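Local atomic coordinates of aminopeptidase P; XAA-pro aminopeptidase (Streptococcus thermophilus, PDB entry 3IL0), a protein that probably acts as a metal-dependent aminopeptidase of the M24B family, represented here by its N-terminal creatinase/prolidase-type domain, a part of the longer enzyme. Residues Tyr104-Ala107 against Leu108-Ile111. Residues are numbered along the deposited sequence; the frame is centred on the assembly and turned at random.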
loop_
_atom_site.group_PDB
_atom_site.type_symbol
_atom_site.label_atom_id
_atom_site.label_comp_id
_atom_site.label_asym_id
_atom_site.label_seq_id
_atom_site.Cartn_x
_atom_site.Cartn_y
_atom_site.Cartn_z
ATOM N N TYR A 104 -7.043 14.334 3.108
ATOM C CA TYR A 104 -6.011 13.391 2.709
ATOM C C TYR A 104 -6.085 13.116 1.215
ATOM O O TYR A 104 -5.090 13.067 0.525
ATOM C CB TYR A 104 -6.154 12.101 3.533
ATOM C CG TYR A 104 -5.092 11.088 3.234
ATOM C CD1 TYR A 104 -3.877 11.151 3.884
ATOM C CD2 TYR A 104 -5.286 10.095 2.287
ATOM C CE1 TYR A 104 -2.843 10.247 3.598
ATOM C CE2 TYR A 104 -4.265 9.152 1.993
ATOM C CZ TYR A 104 -3.056 9.232 2.677
ATOM O OH TYR A 104 -2.029 8.377 2.418
ATOM N N TYR A 105 -7.273 12.909 0.677
ATOM C CA TYR A 105 -7.386 12.796 -0.798
ATOM C C TYR A 105 -6.808 14.016 -1.501
ATOM O O TYR A 105 -6.195 13.860 -2.507
ATOM C CB TYR A 105 -8.827 12.660 -1.197
ATOM C CG TYR A 105 -9.083 12.827 -2.642
ATOM C CD1 TYR A 105 -8.779 11.825 -3.501
ATOM C CD2 TYR A 105 -9.710 13.966 -3.147
ATOM C CE1 TYR A 105 -9.035 11.917 -4.825
ATOM C CE2 TYR A 105 -9.961 14.083 -4.504
ATOM C CZ TYR A 105 -9.617 13.049 -5.326
ATOM O OH TYR A 105 -9.813 13.059 -6.676
ATOM N N GLN A 106 -6.998 15.222 -0.979
ATOM C CA GLN A 106 -6.410 16.427 -1.608
ATOM C C GLN A 106 -4.906 16.319 -1.618
ATOM O O GLN A 106 -4.333 16.618 -2.626
ATOM C CB GLN A 106 -6.814 17.757 -0.976
ATOM C CG GLN A 106 -8.272 18.063 -1.149
ATOM C CD GLN A 106 -8.701 19.438 -0.640
ATOM O OE1 GLN A 106 -8.783 19.682 0.572
ATOM N NE2 GLN A 106 -9.056 20.317 -1.577
ATOM N N ALA A 107 -4.273 15.846 -0.541
ATOM C CA ALA A 107 -2.799 15.561 -0.596
ATOM C C ALA A 107 -2.412 14.558 -1.677
ATOM O O ALA A 107 -1.472 14.800 -2.389
ATOM C CB ALA A 107 -2.280 15.114 0.723
ATOM N N LEU A 108 -3.172 13.477 -1.858
ATOM C CA LEU A 108 -2.914 12.528 -2.954
ATOM C C LEU A 108 -3.067 13.137 -4.327
ATOM O O LEU A 108 -2.333 12.746 -5.293
ATOM C CB LEU A 108 -3.846 11.285 -2.916
ATOM C CG LEU A 108 -3.783 10.283 -1.719
ATOM C CD1 LEU A 108 -4.965 9.267 -1.725
ATOM C CD2 LEU A 108 -2.464 9.530 -1.619
ATOM N N GLN A 109 -4.069 13.995 -4.489
ATOM C CA GLN A 109 -4.238 14.643 -5.797
ATOM C C GLN A 109 -3.009 15.490 -6.142
ATOM O O GLN A 109 -2.596 15.510 -7.293
ATOM C CB GLN A 109 -5.443 15.536 -5.866
ATOM C CG GLN A 109 -6.727 14.849 -6.244
ATOM C CD GLN A 109 -7.886 15.853 -6.355
ATOM O OE1 GLN A 109 -8.695 15.755 -7.257
ATOM N NE2 GLN A 109 -7.956 16.820 -5.437
ATOM N N ALA A 110 -2.404 16.136 -5.148
ATOM C CA ALA A 110 -1.218 16.941 -5.413
ATOM C C ALA A 110 -0.022 15.995 -5.711
ATOM O O ALA A 110 0.613 16.057 -6.782
ATOM C CB ALA A 110 -0.945 17.906 -4.241
ATOM N N ILE A 111 0.246 15.044 -4.831
ATOM C CA ILE A 111 1.398 14.220 -5.010
ATOM C C ILE A 111 1.344 13.391 -6.262
ATOM O O ILE A 111 2.382 13.109 -6.855
ATOM C CB ILE A 111 1.560 13.339 -3.832
ATOM C CG1 ILE A 111 1.949 14.232 -2.646
ATOM C CG2 ILE A 111 2.596 12.282 -4.125
ATOM C CD1 ILE A 111 2.132 13.551 -1.361
#
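Helix 102-111, the crossover helix of a beta-alpha-beta unit in the creatinase/prolidase N-terminal domain, carries two i to i+4 side-chain pairs, Tyr105 with Gln109 and Tyr104 with Leu108. Gln109 lies over one face of the Tyr105 ring: its CG sits 4.0 Å from the ring centroid, 28° off the normal, a CH-pi contact. From there the extended chain carries the amide across the outer part of the ring, with Gln109 CD 3.3 Å from Tyr105 CE2 and the amide plane 33° from the ring plane. Gln109 OE1 ends 3.0 Å from Tyr105 OH. The ring can meet its partner because CG of Tyr105 stands anti to the backbone N (chi1 168°), which swings it along the helix toward the next turn. Tyr104 takes the same rotamer, and its CE2 rests 3.8 Å from Leu108 CD1, an apolar contact in which the methyl approaches the ring obliquely. Beneath the side chains runs regular alpha-helical bonding: Leu108 N to Tyr104 O, Gln109 N to Tyr105 O at 2.9 Å, Ala110 N to Gln106 O and a nearly straight Ile111 N to Ala107 O. Leu108 is buried against the domain and Tyr104 flanks it, both touching Leu79 of helix 78-88 and Leu24 of strand 22-25. Ile111 also meets helix 78-88, while Tyr105, Leu108 and Gln109 all reach Leu117 on strand 116-120, at one edge of the sheet within this chain.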